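Local coordinates for putative type VI secretion protein (Escherichia coli, PDB 6SKI) that is a phospholipase effector of the type VI secretion system, loaded on the VgrG spike and probably hydrolysing phospholipids with an alpha/beta-hydrolase-type catalytic domain, at residues Gly462-Arg466 against Leu467-Pro471; Gln472-Glu476 against Glu477-Ile481. All coordinates share one frame; numbering follows the deposited sequence.

Contact 1. Residues Gly462-Arg466 against Leu467-Pro471; sequences GKAVR and LGQEP
Lys-463 and Leu-467 form the last regular bond of helix 452-466: Leu-467 N donates to Lys-463 O at 2.6 Å. Beyond it the pattern changes. Gln-469 N turns back to Ala-464 O at 2.7 Å through a weak, bent bond, and Gly-468 N makes a long, weak one to Val-465 O (3.4 Å). Gly-468 has a positive phi of 83°, which reverses the chain at the helix end.

Apolar packing follows from this reversal. Pro-471 comes back alongside the last turn, its CA 3.6 Å from Ala-464 CB and its ring carbon CD 3.8 Å from Val-465 CG1. With chi1 at -42°, Val-465 sets CG1 beside its own backbone N, where the branch can meet the proline ring.

The charged ends work elsewhere. Lys-463 NZ bridges to Asp-426. In Arg-466 a bend at chi3 (-49°) lays one face of the guanidinium, offset toward its rim, against the Gly-462-Lys-463 peptide; its NH2 bridges to Glu-430 and Asp-426, and the residue makes a cation-pi contact with Phe-280. Together, the glycine and the backward bonds make a Schellman motif, a common way for an alpha-helix to end.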
loop_
_atom_site.group_PDB
_atom_site.type_symbol
_atom_site.label_atom_id
_atom_site.label_comp_id
_atom_site.label_asym_id
_atom_site.label_seq_id
_atom_site.Cartn_x
_atom_site.Cartn_y
_atom_site.Cartn_z
ATOM N N GLY A 462 1.415 -4.339 20.970
ATOM C CA GLY A 462 2.058 -5.062 19.893
ATOM C C GLY A 462 2.904 -6.197 20.423
ATOM O O GLY A 462 2.770 -7.341 19.978
ATOM N N LYS A 463 3.716 -5.916 21.446
ATOM C CA LYS A 463 4.522 -6.972 22.041
ATOM C C LYS A 463 3.638 -8.121 22.492
ATOM O O LYS A 463 3.948 -9.291 22.237
ATOM C CB LYS A 463 5.328 -6.421 23.215
ATOM C CG LYS A 463 6.354 -5.384 22.819
ATOM C CD LYS A 463 7.072 -4.826 24.032
ATOM C CE LYS A 463 8.038 -3.722 23.639
ATOM N NZ LYS A 463 9.018 -4.167 22.612
ATOM N N ALA A 464 2.490 -7.800 23.089
ATOM C CA ALA A 464 1.609 -8.846 23.586
ATOM C C ALA A 464 1.131 -9.736 22.449
ATOM O O ALA A 464 1.093 -10.962 22.586
ATOM C CB ALA A 464 0.426 -8.230 24.328
ATOM N N VAL A 465 0.768 -9.142 21.311
ATOM C CA VAL A 465 0.312 -9.971 20.201
ATOM C C VAL A 465 1.491 -10.693 19.566
ATOM O O VAL A 465 1.334 -11.768 18.975
ATOM C CB VAL A 465 -0.489 -9.136 19.184
ATOM C CG1 VAL A 465 -1.421 -8.188 19.910
ATOM C CG2 VAL A 465 0.418 -8.384 18.244
ATOM N N ARG A 466 2.693 -10.121 19.679
ATOM C CA ARG A 466 3.867 -10.778 19.115
ATOM C C ARG A 466 4.352 -11.904 20.017
ATOM O O ARG A 466 4.856 -12.922 19.533
ATOM C CB ARG A 466 4.966 -9.754 18.859
ATOM C CG ARG A 466 4.674 -8.878 17.657
ATOM C CD ARG A 466 5.897 -8.133 17.182
ATOM N NE ARG A 466 6.587 -7.469 18.278
ATOM C CZ ARG A 466 6.383 -6.203 18.619
ATOM N NH1 ARG A 466 5.504 -5.472 17.950
ATOM N NH2 ARG A 466 7.051 -5.670 19.628
ATOM N N LEU A 467 4.201 -11.743 21.328
ATOM C CA LEU A 467 4.517 -12.790 22.288
ATOM C C LEU A 467 3.416 -13.831 22.398
ATOM O O LEU A 467 3.503 -14.715 23.255
ATOM C CB LEU A 467 4.779 -12.178 23.664
ATOM C CG LEU A 467 6.141 -11.529 23.891
ATOM C CD1 LEU A 467 6.339 -11.221 25.365
ATOM C CD2 LEU A 467 7.246 -12.431 23.382
ATOM N N GLY A 468 2.384 -13.741 21.564
ATOM C CA GLY A 468 1.290 -14.687 21.584
ATOM C C GLY A 468 0.225 -14.413 22.619
ATOM O O GLY A 468 -0.806 -15.098 22.619
ATOM N N GLN A 469 0.431 -13.435 23.495
ATOM C CA GLN A 469 -0.501 -13.158 24.578
ATOM C C GLN A 469 -1.644 -12.286 24.067
ATOM O O GLN A 469 -1.814 -12.076 22.862
ATOM C CB GLN A 469 0.231 -12.503 25.744
ATOM C CG GLN A 469 1.564 -13.140 26.069
ATOM C CD GLN A 469 2.381 -12.315 27.037
ATOM O OE1 GLN A 469 2.459 -11.094 26.916
ATOM N NE2 GLN A 469 2.997 -12.979 28.007
ATOM N N GLU A 470 -2.450 -11.770 24.989
ATOM C CA GLU A 470 -3.540 -10.875 24.651
ATOM C C GLU A 470 -3.197 -9.461 25.080
ATOM O O GLU A 470 -2.819 -9.244 26.239
ATOM C CB GLU A 470 -4.844 -11.321 25.319
ATOM C CG GLU A 470 -5.669 -12.276 24.478
ATOM C CD GLU A 470 -6.710 -11.559 23.641
ATOM O OE1 GLU A 470 -7.456 -10.730 24.202
ATOM O OE2 GLU A 470 -6.783 -11.825 22.422
ATOM N N PRO A 471 -3.312 -8.485 24.185
ATOM C CA PRO A 471 -2.948 -7.112 24.539
ATOM C C PRO A 471 -3.889 -6.529 25.580
ATOM O O PRO A 471 -5.080 -6.843 25.616
ATOM C CB PRO A 471 -3.062 -6.381 23.200
ATOM C CG PRO A 471 -4.169 -7.117 22.531
ATOM C CD PRO A 471 -3.805 -8.553 22.800
#

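Contact 2. Residues Gln472-Glu476 against Glu477-Ile481; sequences QAFTE and EELYI
Thr-475 and Glu-478 meet at the helix start: Thr-475 N donates to Glu-478 OE1 at 3.0 Å. The N-H reaches the carboxylate on its anti side, 30° out of its plane. Thr-475 is the N-cap and Glu-478 lies three residues on, so this is the backbone-to-carboxylate half of a capping box. The same OE1 also lies at the edge of the Phe-474 ring, near its plane and 3.4 Å from CD1. Ring and carboxylate planes are 72° apart.

Around the cap, Phe-474 CB touches Leu-479 CD2 at 3.7 Å. This apolar pair, the residue before the N-cap against the fourth one after it, is a hydrophobic staple across the first turn. The main chain backs it up: Leu-479 N bonds to Thr-475 O (2.6 Å) and Tyr-480 N to Glu-476 O (2.9 Å).

A second shell positions the carboxylate. Glu-478 is extended beyond CG (chi2 177°), carrying OE1 to Thr-475 N, while Lys-457 forms a salt bridge to that oxygen and also donates to Ala-473 O. Phe-474 rests on Lys-457 and Gln-461, so the start of helix 476-483 is fastened to the flank of helix 452-466, while Tyr-480 meets His-374 in a neighbouring loop.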
loop_
_atom_site.group_PDB
_atom_site.type_symbol
_atom_site.label_atom_id
_atom_site.label_comp_id
_atom_site.label_asym_id
_atom_site.label_seq_id
_atom_site.Cartn_x
_atom_site.Cartn_y
_atom_site.Cartn_z
ATOM N N GLN A 472 -3.339 -5.668 26.432
ATOM C CA GLN A 472 -4.148 -4.933 27.397
ATOM C C GLN A 472 -4.861 -3.823 26.644
ATOM O O GLN A 472 -4.230 -2.859 26.200
ATOM C CB GLN A 472 -3.281 -4.374 28.520
ATOM C CG GLN A 472 -2.623 -5.434 29.384
ATOM C CD GLN A 472 -3.590 -6.076 30.353
ATOM O OE1 GLN A 472 -4.375 -5.391 31.007
ATOM N NE2 GLN A 472 -3.541 -7.398 30.451
ATOM N N ALA A 473 -6.174 -3.954 26.497
ATOM C CA ALA A 473 -6.918 -3.059 25.631
ATOM C C ALA A 473 -6.941 -1.647 26.203
ATOM O O ALA A 473 -6.739 -1.425 27.399
ATOM C CB ALA A 473 -8.344 -3.568 25.431
ATOM N N PHE A 474 -7.189 -0.684 25.323
ATOM C CA PHE A 474 -7.300 0.704 25.735
ATOM C C PHE A 474 -8.607 0.913 26.485
ATOM O O PHE A 474 -9.668 0.461 26.048
ATOM C CB PHE A 474 -7.245 1.626 24.518
ATOM C CG PHE A 474 -5.872 1.789 23.936
ATOM C CD1 PHE A 474 -4.865 2.396 24.657
ATOM C CD2 PHE A 474 -5.594 1.342 22.659
ATOM C CE1 PHE A 474 -3.609 2.547 24.118
ATOM C CE2 PHE A 474 -4.341 1.492 22.119
ATOM C CZ PHE A 474 -3.348 2.094 22.849
ATOM N N THR A 475 -8.528 1.599 27.622
ATOM C CA THR A 475 -9.734 1.904 28.369
ATOM C C THR A 475 -10.571 2.931 27.608
ATOM O O THR A 475 -10.130 3.527 26.623
ATOM C CB THR A 475 -9.389 2.415 29.767
ATOM O OG1 THR A 475 -8.503 3.534 29.665
ATOM C CG2 THR A 475 -8.717 1.324 30.576
ATOM N N GLU A 476 -11.804 3.133 28.076
ATOM C CA GLU A 476 -12.723 3.998 27.345
ATOM C C GLU A 476 -12.290 5.456 27.407
ATOM O O GLU A 476 -12.523 6.217 26.464
ATOM C CB GLU A 476 -14.146 3.816 27.865
ATOM C CG GLU A 476 -14.561 2.361 27.913
ATOM C CD GLU A 476 -15.173 1.893 26.606
ATOM O OE1 GLU A 476 -14.859 0.764 26.174
ATOM O OE2 GLU A 476 -15.961 2.655 26.010
ATOM N N GLU A 477 -11.660 5.870 28.507
ATOM C CA GLU A 477 -11.060 7.200 28.543
ATOM C C GLU A 477 -9.930 7.304 27.531
ATOM O O GLU A 477 -9.825 8.290 26.785
ATOM C CB GLU A 477 -10.536 7.508 29.946
ATOM C CG GLU A 477 -11.511 7.225 31.080
ATOM C CD GLU A 477 -11.545 5.758 31.479
ATOM O OE1 GLU A 477 -11.906 4.914 30.632
ATOM O OE2 GLU A 477 -11.204 5.450 32.641
ATOM N N GLU A 478 -9.078 6.282 27.489
ATOM C CA GLU A 478 -8.013 6.236 26.504
ATOM C C GLU A 478 -8.576 6.146 25.097
ATOM O O GLU A 478 -8.036 6.763 24.176
ATOM C CB GLU A 478 -7.101 5.049 26.797
ATOM C CG GLU A 478 -6.317 5.196 28.082
ATOM C CD GLU A 478 -5.483 3.977 28.390
ATOM O OE1 GLU A 478 -5.839 2.882 27.911
ATOM O OE2 GLU A 478 -4.475 4.112 29.111
ATOM N N LEU A 479 -9.679 5.421 24.918
ATOM C CA LEU A 479 -10.293 5.324 23.604
ATOM C C LEU A 479 -10.953 6.625 23.182
ATOM O O LEU A 479 -11.021 6.909 21.988
ATOM C CB LEU A 479 -11.322 4.196 23.590
ATOM C CG LEU A 479 -10.757 2.799 23.357
ATOM C CD1 LEU A 479 -11.878 1.797 23.185
ATOM C CD2 LEU A 479 -9.842 2.795 22.150
ATOM N N TYR A 480 -11.379 7.450 24.134
ATOM C CA TYR A 480 -11.881 8.787 23.839
ATOM C C TYR A 480 -10.749 9.702 23.384
ATOM O O TYR A 480 -10.843 10.373 22.341
ATOM C CB TYR A 480 -12.563 9.338 25.093
ATOM C CG TYR A 480 -13.176 10.709 24.973
ATOM C CD1 TYR A 480 -14.429 10.885 24.413
ATOM C CD2 TYR A 480 -12.509 11.828 25.448
ATOM C CE1 TYR A 480 -14.994 12.135 24.316
ATOM C CE2 TYR A 480 -13.066 13.084 25.352
ATOM C CZ TYR A 480 -14.309 13.231 24.784
ATOM O OH TYR A 480 -14.874 14.481 24.684
ATOM N N ILE A 481 -9.656 9.709 24.149
ATOM C CA ILE A 481 -8.487 10.494 23.764
ATOM C C ILE A 481 -7.986 10.067 22.391
ATOM O O ILE A 481 -7.548 10.899 21.589
ATOM C CB ILE A 481 -7.388 10.372 24.833
ATOM C CG1 ILE A 481 -7.917 10.837 26.188
ATOM C CG2 ILE A 481 -6.169 11.169 24.433
ATOM C CD1 ILE A 481 -7.086 10.368 27.354
#

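In the fold
Contacts 1 and 2 are the two ends of one helix-loop-helix connection. Residues 462-471 close helix 452-466 with a C-terminal Schellman motif, and residues 472-481 open helix 476-483 with an N-terminal cap. Their centres are about 17 Å apart, and they touch each other only where Pro-471 runs on into Gln-472. Helix 452-466 ties them together: its last turn carries contact 1, and further back Gln-461 and Lys-457 hydrogen-bond to the carbonyls of Gln-472 and Ala-473 in the loop leading into contact 2. Both lie at the surface on the same side of the chain's centre, about 24 and 25 Å from it. Neither contains a residue of the putative Ser-197, His-310, Asp-245 triad.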